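Local coordinates for protein PspGI restriction endonuclease (Pyrococcus sp. GI-H, PDB 3BM3) that probably cuts double-stranded DNA at a specific recognition sequence as a type II restriction endonuclease, and is captured here in complex with its substrate DNA, at residues E26-T29 with V33-L36; R123-Y128 with P142-F147; Q15-T20 with K68-Q73. The protein carries 2 engineered substitutions. All coordinates share one frame; numbering follows the deposited sequence. Where two conformers were deposited one is given.

Interaction 1 of 3, residues E26-T29 with V33-L36; sequences EAIT and VDEL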
ATOM      1  N   GLU C  26      -8.691   5.389 -27.153  1.00 18.03           N
ATOM      2  CA  GLU C  26      -8.086   6.411 -27.991  1.00 18.99           C
ATOM      3  C   GLU C  26      -6.644   6.048 -28.331  1.00 18.18           C
ATOM      4  O   GLU C  26      -6.215   6.149 -29.495  1.00 18.59           O
ATOM      5  CB  GLU C  26      -8.126   7.751 -27.293  1.00 19.33           C
ATOM      6  CG  GLU C  26      -7.629   8.872 -28.126  1.00 23.26           C
ATOM      7  CD  GLU C  26      -8.043  10.220 -27.567  1.00 26.96           C
ATOM      8  OE1 GLU C  26      -8.741  10.271 -26.499  1.00 28.13           O
ATOM      9  OE2 GLU C  26      -7.656  11.215 -28.222  1.00 31.61           O
ATOM     10  N   ALA C  27      -5.910   5.623 -27.310  1.00 17.60           N
ATOM     11  CA  ALA C  27      -4.518   5.216 -27.456  1.00 16.89           C
ATOM     12  C   ALA C  27      -4.414   4.007 -28.378  1.00 16.98           C
ATOM     13  O   ALA C  27      -3.516   3.948 -29.194  1.00 16.99           O
ATOM     14  CB  ALA C  27      -3.896   4.883 -26.111  1.00 17.11           C
ATOM     15  N   ILE C  28      -5.296   3.029 -28.176  1.00 17.10           N
ATOM     16  CA  ILE C  28      -5.319   1.826 -29.024  1.00 17.78           C
ATOM     17  C   ILE C  28      -5.451   2.219 -30.495  1.00 18.01           C
ATOM     18  O   ILE C  28      -4.736   1.685 -31.373  1.00 18.09           O
ATOM     19  CB  ILE C  28      -6.442   0.880 -28.609  1.00 17.17           C
ATOM     20  CG1 ILE C  28      -6.041   0.139 -27.329  1.00 17.90           C
ATOM     21  CG2 ILE C  28      -6.797  -0.081 -29.756  1.00 18.50           C
ATOM     22  CD1 ILE C  28      -7.155  -0.585 -26.636  1.00 17.68           C
ATOM     23  N   THR C  29      -6.365   3.142 -30.768  1.00 18.60           N
ATOM     24  CA  THR C  29      -6.598   3.622 -32.126  1.00 20.32           C
ATOM     25  C   THR C  29      -5.349   4.308 -32.660  1.00 21.70           C
ATOM     26  O   THR C  29      -4.824   3.946 -33.721  1.00 22.40           O
ATOM     27  CB  THR C  29      -7.788   4.578 -32.159  1.00 20.15           C
ATOM     28  OG1 THR C  29      -8.957   3.838 -31.796  1.00 19.87           O
ATOM     29  CG2 THR C  29      -7.983   5.164 -33.548  1.00 20.79           C
ATOM     30  N   VAL C  33      -2.879  -0.492 -32.036  1.00 20.04           N
ATOM     31  CA  VAL C  33      -2.582  -1.636 -31.186  1.00 20.17           C
ATOM     32  C   VAL C  33      -3.228  -2.923 -31.692  1.00 20.22           C
ATOM     33  O   VAL C  33      -2.687  -4.001 -31.503  1.00 20.01           O
ATOM     34  CB  VAL C  33      -3.005  -1.357 -29.731  1.00 19.74           C
ATOM     35  CG1 VAL C  33      -3.133  -2.640 -28.917  1.00 19.81           C
ATOM     36  CG2 VAL C  33      -2.007  -0.388 -29.103  1.00 20.38           C
ATOM     37  N   ASP C  34      -4.376  -2.824 -32.339  1.00 20.90           N
ATOM     38  CA  ASP C  34      -5.020  -4.026 -32.834  1.00 22.02           C
ATOM     39  C   ASP C  34      -4.153  -4.675 -33.899  1.00 21.88           C
ATOM     40  O   ASP C  34      -4.089  -5.890 -33.968  1.00 21.40           O
ATOM     41  CB  ASP C  34      -6.427  -3.753 -33.308  1.00 23.31           C
ATOM     42  CG  ASP C  34      -7.354  -3.366 -32.162  1.00 25.69           C
ATOM     43  OD1 ASP C  34      -6.999  -3.585 -30.962  1.00 26.83           O
ATOM     44  OD2 ASP C  34      -8.442  -2.834 -32.462  1.00 32.37           O
ATOM     45  N   GLU C  35      -3.424  -3.870 -34.660  1.00 21.74           N
ATOM     46  CA  GLU C  35      -2.499  -4.432 -35.644  1.00 22.48           C
ATOM     47  C   GLU C  35      -1.229  -4.965 -34.979  1.00 21.72           C
ATOM     48  O   GLU C  35      -0.677  -5.972 -35.428  1.00 21.46           O
ATOM     49  CB  GLU C  35      -2.196  -3.425 -36.758  1.00 23.26           C
ATOM     50  CG  GLU C  35      -0.876  -2.673 -36.639  1.00 27.30           C
ATOM     51  CD  GLU C  35       0.302  -3.447 -37.212  1.00 32.03           C
ATOM     52  OE1 GLU C  35       0.182  -3.989 -38.340  1.00 36.11           O
ATOM     53  OE2 GLU C  35       1.361  -3.499 -36.540  1.00 37.01           O
ATOM     54  N   LEU C  36      -0.755  -4.314 -33.923  1.00 20.78           N
ATOM     55  CA  LEU C  36       0.349  -4.851 -33.113  1.00 21.00           C
ATOM     56  C   LEU C  36      -0.017  -6.206 -32.496  1.00 20.27           C
ATOM     57  O   LEU C  36       0.764  -7.151 -32.529  1.00 19.08           O
ATOM     58  CB  LEU C  36       0.724  -3.906 -31.976  1.00 21.70           C
ATOM     59  CG  LEU C  36       1.381  -2.582 -32.347  1.00 22.03           C
ATOM     60  CD1 LEU C  36       1.439  -1.728 -31.107  1.00 21.81           C
ATOM     61  CD2 LEU C  36       2.760  -2.807 -32.954  1.00 23.97           C
TER
HETATM   62  O   HOH W   1      -6.067  -0.592 -33.106  1.00 22.26           O
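Ile-28 and Val-33 meet at the junction of two consecutive helices, 20-31 and 33-38, where one helix ends and the next begins after a single linking residue. The polar part of the contact centres on one carbonyl. Val-33 N donates to Ile-28 O at 2.9 Å with an N-H...O angle of 161°, and the donor lies in the carbonyl plane. The bond runs from residue i+5 to i, where an alpha helix has i+4 to i, and so bridges the break between the helices. A water donates a second bond to the same oxygen at 3.2 Å and accepts from Asp-34 N, so Ile-28 O accepts two bonds, and the water links it to the amide of Asp-34. On the linking residue, Asn-32 OD1 binds Glu-35 N, which fixes the start of the second helix.

The apolar part lies beside this carbonyl. Val-33 turns CG1 anti to its backbone N (chi1 162°), which leaves CG2 beside that N and 4.0 Å from Ile-28 CA. Ile-28 CG2 packs 4.0 Å from Val-33 CB. Leu-59 of helix 52-80 touches Ile-28 as well, so the junction rests on the long helix. At the exposed margin, the carboxylate of Asp-34 comes back beside the isoleucine, OD1 3.7 Å from Ile-28 CG2.

Interaction 2 of 3, residues R123-Y128 with P142-F147; sequences RVIKIY and PSVRTF. Engineered in segment 142-147: Thr-146 (natural residue Ala).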
ATOM      1  N   ARG C 123     -14.488  -9.047  -9.135  1.00 19.89           N
ATOM      2  CA  ARG C 123     -15.242 -10.025  -8.377  1.00 19.82           C
ATOM      3  C   ARG C 123     -14.667 -10.111  -6.973  1.00 18.96           C
ATOM      4  O   ARG C 123     -13.464 -10.101  -6.792  1.00 20.78           O
ATOM      5  CB  ARG C 123     -15.253 -11.374  -9.099  1.00 19.94           C
ATOM      6  CG  ARG C 123     -15.879 -11.281 -10.484  1.00 21.93           C
ATOM      7  CD  ARG C 123     -17.229 -10.552 -10.480  1.00 25.42           C
ATOM      8  NE  ARG C 123     -18.000 -10.897 -11.682  1.00 28.75           N
ATOM      9  CZ  ARG C 123     -17.845 -10.358 -12.889  1.00 29.42           C
ATOM     10  NH1 ARG C 123     -16.961  -9.406 -13.106  1.00 30.94           N
ATOM     11  NH2 ARG C 123     -18.597 -10.782 -13.896  1.00 29.65           N
ATOM     12  N   VAL C 124     -15.554 -10.131  -5.993  1.00 18.14           N
ATOM     13  CA  VAL C 124     -15.193 -10.269  -4.613  1.00 17.79           C
ATOM     14  C   VAL C 124     -15.351 -11.723  -4.218  1.00 18.03           C
ATOM     15  O   VAL C 124     -16.417 -12.351  -4.438  1.00 18.01           O
ATOM     16  CB  VAL C 124     -16.060  -9.363  -3.753  1.00 18.96           C
ATOM     17  CG1 VAL C 124     -15.661  -9.470  -2.282  1.00 19.94           C
ATOM     18  CG2 VAL C 124     -15.928  -7.928  -4.270  1.00 17.52           C
ATOM     19  N   ILE C 125     -14.272 -12.277  -3.661  1.00 16.61           N
ATOM     20  CA  ILE C 125     -14.283 -13.622  -3.145  1.00 16.34           C
ATOM     21  C   ILE C 125     -14.656 -13.492  -1.677  1.00 16.45           C
ATOM     22  O   ILE C 125     -13.877 -13.022  -0.867  1.00 15.84           O
ATOM     23  CB  ILE C 125     -12.924 -14.313  -3.302  1.00 14.75           C
ATOM     24  CG1 ILE C 125     -12.543 -14.363  -4.775  1.00 16.41           C
ATOM     25  CG2 ILE C 125     -12.986 -15.711  -2.664  1.00 15.05           C
ATOM     26  CD1 ILE C 125     -11.160 -14.955  -5.005  1.00 17.51           C
ATOM     27  N   LYS C 126     -15.876 -13.881  -1.345  0.50 16.65           N
ATOM     28  CA  LYS C 126     -16.367 -13.695   0.016  0.50 16.95           C
ATOM     29  C   LYS C 126     -15.624 -14.632   0.940  0.50 16.37           C
ATOM     30  O   LYS C 126     -15.363 -15.786   0.604  0.50 16.61           O
ATOM     31  CB  LYS C 126     -17.876 -13.889   0.107  0.50 17.84           C
ATOM     32  CG  LYS C 126     -18.665 -12.678  -0.364  0.50 20.44           C
ATOM     33  CD  LYS C 126     -18.993 -12.793  -1.847  0.50 22.80           C
ATOM     34  CE  LYS C 126     -19.199 -11.458  -2.530  0.50 23.71           C
ATOM     35  NZ  LYS C 126     -19.003 -11.618  -3.977  0.50 20.54           N
ATOM     36  N   ILE C 127     -15.241 -14.102   2.093  1.00 15.76           N
ATOM     37  CA  ILE C 127     -14.468 -14.841   3.058  1.00 14.71           C
ATOM     38  C   ILE C 127     -15.308 -15.319   4.204  1.00 15.20           C
ATOM     39  O   ILE C 127     -15.062 -16.411   4.728  1.00 15.64           O
ATOM     40  CB  ILE C 127     -13.307 -13.971   3.609  1.00 14.15           C
ATOM     41  CG1 ILE C 127     -12.359 -13.558   2.468  1.00 12.90           C
ATOM     42  CG2 ILE C 127     -12.540 -14.705   4.660  1.00 14.82           C
ATOM     43  CD1 ILE C 127     -11.868 -14.726   1.642  1.00 12.65           C
ATOM     44  N   TYR C 128     -16.254 -14.480   4.604  1.00 16.40           N
ATOM     45  CA  TYR C 128     -17.164 -14.755   5.709  1.00 17.63           C
ATOM     46  C   TYR C 128     -18.592 -14.769   5.233  1.00 19.93           C
ATOM     47  O   TYR C 128     -18.979 -13.937   4.425  1.00 20.33           O
ATOM     48  CB  TYR C 128     -17.007 -13.649   6.745  1.00 17.46           C
ATOM     49  CG  TYR C 128     -15.578 -13.503   7.231  1.00 15.80           C
ATOM     50  CD1 TYR C 128     -15.009 -14.455   8.048  1.00 15.67           C
ATOM     51  CD2 TYR C 128     -14.793 -12.416   6.869  1.00 16.25           C
ATOM     52  CE1 TYR C 128     -13.701 -14.345   8.509  1.00 15.70           C
ATOM     53  CE2 TYR C 128     -13.483 -12.309   7.305  1.00 13.91           C
ATOM     54  CZ  TYR C 128     -12.942 -13.265   8.149  1.00 15.61           C
ATOM     55  OH  TYR C 128     -11.645 -13.161   8.616  1.00 16.35           O
ATOM     56  N   PRO C 142     -10.848 -18.686 -14.894  1.00 13.59           N
ATOM     57  CA  PRO C 142     -11.665 -17.939 -15.861  1.00 15.14           C
ATOM     58  C   PRO C 142     -12.808 -17.132 -15.254  1.00 15.45           C
ATOM     59  O   PRO C 142     -13.343 -16.216 -15.907  1.00 16.47           O
ATOM     60  CB  PRO C 142     -12.223 -19.041 -16.734  1.00 14.58           C
ATOM     61  CG  PRO C 142     -12.417 -20.178 -15.784  1.00 14.92           C
ATOM     62  CD  PRO C 142     -11.312 -20.082 -14.769  1.00 13.83           C
ATOM     63  N   SER C 143     -13.201 -17.478 -14.034  1.00 16.33           N
ATOM     64  CA  SER C 143     -14.340 -16.855 -13.406  1.00 16.25           C
ATOM     65  C   SER C 143     -14.342 -17.177 -11.940  1.00 16.08           C
ATOM     66  O   SER C 143     -13.771 -18.177 -11.508  1.00 16.05           O
ATOM     67  CB  SER C 143     -15.651 -17.414 -13.979  1.00 16.50           C
ATOM     68  OG  SER C 143     -15.782 -18.798 -13.670  1.00 16.60           O
ATOM     69  N   VAL C 144     -15.026 -16.339 -11.184  1.00 16.08           N
ATOM     70  CA  VAL C 144     -15.198 -16.610  -9.763  1.00 17.86           C
ATOM     71  C   VAL C 144     -16.005 -17.896  -9.536  1.00 17.69           C
ATOM     72  O   VAL C 144     -15.704 -18.652  -8.616  1.00 18.10           O
ATOM     73  CB  VAL C 144     -15.763 -15.392  -8.992  1.00 18.38           C
ATOM     74  CG1 VAL C 144     -17.236 -15.252  -9.193  1.00 18.41           C
ATOM     75  CG2 VAL C 144     -15.393 -15.486  -7.521  1.00 18.47           C
ATOM     76  N   ARG C 145     -16.991 -18.180 -10.384  1.00 18.60           N
ATOM     77  CA  ARG C 145     -17.744 -19.436 -10.175  1.00 18.79           C
ATOM     78  C   ARG C 145     -16.833 -20.638 -10.273  1.00 17.78           C
ATOM     79  O   ARG C 145     -16.884 -21.537  -9.436  1.00 17.20           O
ATOM     80  CB  ARG C 145     -18.954 -19.562 -11.089  1.00 20.19           C
ATOM     81  CG  ARG C 145     -20.089 -18.695 -10.576  1.00 23.57           C
ATOM     82  CD  ARG C 145     -21.473 -19.160 -10.914  1.00 26.45           C
ATOM     83  NE  ARG C 145     -21.620 -19.522 -12.309  1.00 25.91           N
ATOM     84  CZ  ARG C 145     -22.760 -19.432 -12.990  1.00 24.82           C
ATOM     85  NH1 ARG C 145     -23.861 -18.967 -12.420  1.00 23.58           N
ATOM     86  NH2 ARG C 145     -22.788 -19.802 -14.255  1.00 24.83           N
ATOM     87  N   THR C 146     -15.953 -20.624 -11.262  1.00 17.57           N
ATOM     88  CA  THR C 146     -14.993 -21.704 -11.429  1.00 16.69           C
ATOM     89  C   THR C 146     -14.027 -21.835 -10.269  1.00 16.49           C
ATOM     90  O   THR C 146     -13.746 -22.937  -9.802  1.00 16.22           O
ATOM     91  CB  THR C 146     -14.249 -21.567 -12.760  1.00 17.20           C
ATOM     92  OG1 THR C 146     -15.215 -21.749 -13.790  1.00 18.17           O
ATOM     93  CG2 THR C 146     -13.174 -22.623 -12.895  1.00 16.78           C
ATOM     94  N   PHE C 147     -13.542 -20.702  -9.784  1.00 15.82           N
ATOM     95  CA  PHE C 147     -12.730 -20.692  -8.582  1.00 15.56           C
ATOM     96  C   PHE C 147     -13.435 -21.327  -7.388  1.00 15.99           C
ATOM     97  O   PHE C 147     -12.873 -22.186  -6.726  1.00 16.36           O
ATOM     98  CB  PHE C 147     -12.300 -19.284  -8.204  1.00 15.51           C
ATOM     99  CG  PHE C 147     -11.565 -19.236  -6.907  1.00 14.08           C
ATOM    100  CD1 PHE C 147     -10.232 -19.605  -6.834  1.00 15.22           C
ATOM    101  CD2 PHE C 147     -12.220 -18.883  -5.736  1.00 16.08           C
ATOM    102  CE1 PHE C 147      -9.538 -19.585  -5.634  1.00 13.55           C
ATOM    103  CE2 PHE C 147     -11.525 -18.884  -4.522  1.00 15.44           C
ATOM    104  CZ  PHE C 147     -10.195 -19.246  -4.478  1.00 14.67           C
TER
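Ile-125 projects from a short, weakly bonded strand onto Val-144 and Phe-147 of helix 144-149, in the part of the chain that belongs to the EcoRII C-terminal family of the PD-(D/E)XK clan. The strand pairs antiparallel with 134-135, and Ile-125 bonds through its backbone to Glu-135; the helix follows strand 139-141, outermost in the mixed sheet of this chain.

From Ile-125 CB the side chain divides. CG2 lies anti to the backbone N and reaches Phe-147 CE2 at 4.0 Å. CG1 takes the other direction, beside the backbone N (chi1 -59°), and passes the valine in the opposite direction, 4.1 Å from Val-144 CG2. At the tip, CD1 sits over one face of the Phe-147 ring, 4.0 Å from CE2, and the two side chains cross at about a right angle. Ile-140, Leu-156 and Phe-181 touch both Ile-125 and Phe-147, and Phe-181 meets the phenyl ring edge-to-face. An alanine here removes all three outer carbons and would probably open a gap over the Phe-147 face and leave that ring less firmly held.

Closer to the helix start, Arg-123 CB packs against Val-144 CB at 4.1 Å, while the guanidinium turns elsewhere and its NH1 binds His-121 O. Ser-143 occupies the N-cap of the helix: its OG accepts from the backbone N of the engineered Thr-146 at 3.0 Å, with an N-H...O angle of 160°.

Interaction 3 of 3, residues Q15-T20 with K68-Q73; sequences QNIPPT and KEYEKQ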
ATOM      1  N   GLN C  15     -13.406  15.193 -13.079  1.00 13.81           N
ATOM      2  CA  GLN C  15     -14.648  14.693 -13.712  1.00 14.71           C
ATOM      3  C   GLN C  15     -14.818  15.196 -15.136  1.00 14.50           C
ATOM      4  O   GLN C  15     -15.692  14.705 -15.863  1.00 15.54           O
ATOM      5  CB  GLN C  15     -15.864  15.021 -12.888  1.00 15.91           C
ATOM      6  CG  GLN C  15     -15.874  14.291 -11.590  1.00 17.55           C
ATOM      7  CD  GLN C  15     -16.997  14.733 -10.680  1.00 21.63           C
ATOM      8  OE1 GLN C  15     -17.524  15.843 -10.788  1.00 25.03           O
ATOM      9  NE2 GLN C  15     -17.322  13.882  -9.729  1.00 27.97           N
ATOM     10  N   ASN C  16     -13.996  16.172 -15.512  1.00 12.78           N
ATOM     11  CA  ASN C  16     -13.892  16.663 -16.877  1.00 13.49           C
ATOM     12  C   ASN C  16     -12.907  15.912 -17.760  1.00 14.79           C
ATOM     13  O   ASN C  16     -12.835  16.158 -18.974  1.00 15.37           O
ATOM     14  CB  ASN C  16     -13.489  18.125 -16.860  1.00 14.05           C
ATOM     15  CG  ASN C  16     -14.622  19.010 -16.405  1.00 14.66           C
ATOM     16  OD1 ASN C  16     -15.609  19.142 -17.108  1.00 14.83           O
ATOM     17  ND2 ASN C  16     -14.528  19.529 -15.199  1.00 13.96           N
ATOM     18  N   ILE C  17     -12.148  15.009 -17.160  1.00 13.94           N
ATOM     19  CA  ILE C  17     -11.183  14.220 -17.892  1.00 14.47           C
ATOM     20  C   ILE C  17     -11.833  12.905 -18.291  1.00 14.37           C
ATOM     21  O   ILE C  17     -12.326  12.170 -17.438  1.00 13.90           O
ATOM     22  CB  ILE C  17      -9.892  13.914 -17.086  1.00 14.74           C
ATOM     23  CG1 ILE C  17      -9.212  15.215 -16.619  1.00 14.06           C
ATOM     24  CG2 ILE C  17      -8.984  13.063 -17.952  1.00 14.07           C
ATOM     25  CD1 ILE C  17      -8.044  15.023 -15.756  1.00 15.62           C
ATOM     26  N   PRO C  18     -11.834  12.594 -19.588  1.00 14.50           N
ATOM     27  CA  PRO C  18     -12.439  11.359 -20.039  1.00 14.78           C
ATOM     28  C   PRO C  18     -11.942  10.139 -19.267  1.00 14.68           C
ATOM     29  O   PRO C  18     -10.793  10.127 -18.814  1.00 13.86           O
ATOM     30  CB  PRO C  18     -11.995  11.290 -21.494  1.00 14.99           C
ATOM     31  CG  PRO C  18     -11.952  12.719 -21.904  1.00 15.31           C
ATOM     32  CD  PRO C  18     -11.368  13.412 -20.720  1.00 15.08           C
ATOM     33  N   PRO C  19     -12.817   9.157 -19.060  1.00 14.89           N
ATOM     34  CA  PRO C  19     -12.378   8.016 -18.246  1.00 15.14           C
ATOM     35  C   PRO C  19     -11.272   7.205 -18.898  1.00 14.92           C
ATOM     36  O   PRO C  19     -11.076   7.246 -20.108  1.00 15.14           O
ATOM     37  CB  PRO C  19     -13.630   7.175 -18.097  1.00 15.55           C
ATOM     38  CG  PRO C  19     -14.554   7.642 -19.145  1.00 17.28           C
ATOM     39  CD  PRO C  19     -14.219   9.037 -19.474  1.00 16.02           C
ATOM     40  N   THR C  20     -10.542   6.485 -18.069  1.00 14.64           N
ATOM     41  CA  THR C  20      -9.384   5.744 -18.525  1.00 14.12           C
ATOM     42  C   THR C  20      -9.732   4.799 -19.677  1.00 14.02           C
ATOM     43  O   THR C  20      -8.971   4.699 -20.624  1.00 14.44           O
ATOM     44  CB  THR C  20      -8.749   4.951 -17.368  1.00 15.22           C
ATOM     45  OG1 THR C  20      -8.380   5.860 -16.351  1.00 14.97           O
ATOM     46  CG2 THR C  20      -7.510   4.202 -17.812  1.00 14.44           C
ATOM     47  N   LYS C  68      -2.462  13.271 -20.008  1.00 13.34           N
ATOM     48  CA  LYS C  68      -1.819  14.538 -19.613  1.00 14.62           C
ATOM     49  C   LYS C  68      -2.276  15.710 -20.453  1.00 14.60           C
ATOM     50  O   LYS C  68      -2.355  16.831 -19.966  1.00 13.36           O
ATOM     51  CB  LYS C  68      -0.317  14.415 -19.647  1.00 16.07           C
ATOM     52  CG  LYS C  68       0.188  13.553 -18.522  1.00 17.33           C
ATOM     53  CD  LYS C  68       1.688  13.614 -18.375  1.00 23.40           C
ATOM     54  CE  LYS C  68       2.393  12.923 -19.512  1.00 27.32           C
ATOM     55  NZ  LYS C  68       3.841  12.737 -19.215  1.00 28.89           N
ATOM     56  N   GLU C  69      -2.558  15.461 -21.725  1.00 14.36           N
ATOM     57  CA  GLU C  69      -3.098  16.498 -22.582  1.00 15.65           C
ATOM     58  C   GLU C  69      -4.445  16.947 -22.077  1.00 14.67           C
ATOM     59  O   GLU C  69      -4.740  18.137 -22.046  1.00 14.77           O
ATOM     60  CB  GLU C  69      -3.238  16.003 -24.020  1.00 16.67           C
ATOM     61  CG  GLU C  69      -1.905  15.712 -24.707  1.00 21.96           C
ATOM     62  CD  GLU C  69      -2.090  15.154 -26.122  1.00 26.94           C
ATOM     63  OE1 GLU C  69      -2.698  15.858 -26.955  1.00 30.57           O
ATOM     64  OE2 GLU C  69      -1.611  14.020 -26.415  1.00 33.71           O
ATOM     65  N   TYR C  70      -5.276  15.998 -21.690  1.00 13.46           N
ATOM     66  CA  TYR C  70      -6.574  16.338 -21.108  1.00 13.24           C
ATOM     67  C   TYR C  70      -6.410  17.042 -19.772  1.00 12.64           C
ATOM     68  O   TYR C  70      -7.080  18.024 -19.495  1.00 12.72           O
ATOM     69  CB  TYR C  70      -7.425  15.105 -20.927  1.00 13.97           C
ATOM     70  CG  TYR C  70      -7.964  14.521 -22.213  1.00 13.48           C
ATOM     71  CD1 TYR C  70      -8.306  15.327 -23.296  1.00 16.59           C
ATOM     72  CD2 TYR C  70      -8.155  13.148 -22.350  1.00 16.46           C
ATOM     73  CE1 TYR C  70      -8.803  14.777 -24.464  1.00 15.92           C
ATOM     74  CE2 TYR C  70      -8.646  12.604 -23.509  1.00 15.95           C
ATOM     75  CZ  TYR C  70      -8.992  13.418 -24.552  1.00 17.81           C
ATOM     76  OH  TYR C  70      -9.501  12.912 -25.731  1.00 19.77           O
ATOM     77  N   GLU C  71      -5.492  16.545 -18.961  1.00 12.21           N
ATOM     78  CA  GLU C  71      -5.226  17.151 -17.651  1.00 12.98           C
ATOM     79  C   GLU C  71      -4.840  18.613 -17.841  1.00 12.84           C
ATOM     80  O   GLU C  71      -5.256  19.474 -17.085  1.00 11.76           O
ATOM     81  CB  GLU C  71      -4.075  16.424 -16.989  1.00 13.41           C
ATOM     82  CG  GLU C  71      -3.824  16.838 -15.564  1.00 14.65           C
ATOM     83  CD  GLU C  71      -2.618  16.168 -14.983  1.00 14.08           C
ATOM     84  OE1 GLU C  71      -1.497  16.552 -15.363  1.00 15.61           O
ATOM     85  OE2 GLU C  71      -2.785  15.257 -14.160  1.00 14.85           O
ATOM     86  N   LYS C  72      -4.029  18.889 -18.863  1.00 12.64           N
ATOM     87  CA  LYS C  72      -3.554  20.249 -19.143  1.00 13.34           C
ATOM     88  C   LYS C  72      -4.723  21.129 -19.528  1.00 12.47           C
ATOM     89  O   LYS C  72      -4.859  22.262 -19.061  1.00 12.51           O
ATOM     90  CB  LYS C  72      -2.536  20.215 -20.269  1.00 13.92           C
ATOM     91  CG  LYS C  72      -1.985  21.560 -20.637  1.00 17.13           C
ATOM     92  CD  LYS C  72      -0.853  21.395 -21.636  1.00 21.03           C
ATOM     93  CE  LYS C  72      -0.361  22.732 -22.113  1.00 25.90           C
ATOM     94  NZ  LYS C  72       0.085  23.561 -20.961  1.00 28.44           N
ATOM     95  N   GLN C  73      -5.615  20.612 -20.364  1.00 12.80           N
ATOM     96  CA  GLN C  73      -6.809  21.374 -20.703  1.00 13.25           C
ATOM     97  C   GLN C  73      -7.630  21.730 -19.480  1.00 12.97           C
ATOM     98  O   GLN C  73      -8.097  22.860 -19.316  1.00 13.12           O
ATOM     99  CB  GLN C  73      -7.692  20.587 -21.655  1.00 12.88           C
ATOM    100  CG  GLN C  73      -7.099  20.433 -23.032  1.00 14.54           C
ATOM    101  CD  GLN C  73      -8.041  19.747 -23.960  1.00 16.18           C
ATOM    102  OE1 GLN C  73      -9.254  19.986 -23.916  1.00 18.84           O
ATOM    103  NE2 GLN C  73      -7.513  18.864 -24.777  1.00 17.60           N
TER
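Ile-17 places CG2 anti to its own backbone N and CG1 beside that N (chi1 -57°), an arrangement that sends two methyls to segment 68-73 of helix 52-80 along separate lines. CG2 packs on Tyr-70 CB at 3.9 Å. CD1, at the end of an extended chain, comes to 4.0 Å from Glu-71 CA and so lies against the helix backbone. Tyr-70 has its CG beside the backbone N (chi1 -72°), which carries the ring to the proline next along the chain. There Pro-18 CD stands over one face in a CH-pi contact, 4.0 Å from the ring centroid and 25° off the ring normal. The closest pair is Pro-18 CD with Tyr-70 CD2, 3.6 Å apart, and Pro-18 CG continues across to Tyr-70 CE2 at 3.7 Å. The two side chains cross at about a right angle.

This packing lays the loop that leads into helix 20-31 against the long helix 52-80, with Pro-19 at the N-cap position of the former. Helix 85-115 also holds this segment: Arg-99 binds the carbonyl oxygen of Ile-17 through NH2 and that of Pro-18 through NH1. The hydroxyl of Tyr-70 bonds to Glu-26 OE1, while the carboxylate of Glu-71, whose side chain packs on Glu-86 of the second subunit, forms salt bridges with Arg-96 and Arg-75 and also bonds to Tyr-67 OH. Glu-71 points its CB away from the loop, and the nearest atom of the contact lies about 4 Å from the bound DNA.

Overall arrangement
From the N terminus, the chain first passes through 15-20, which opens interaction 3, and enters helix 20-31. Interaction 1 then closes a very short turn into helix 33-38, and the chain returns along helix 52-80 to complete interaction 3 at 68-73. Interaction 1 therefore falls entirely within the larger loop, and the two contacts touch through Glu-26 and Tyr-70; their centres are 19 Å apart. Interaction 2 comes later, in series with both, closing a loop with strands but no helix. It joins the two-stranded sheet to helix 144-149, its nearest atoms about 17 Å from interaction 3 and 19 Å from interaction 1.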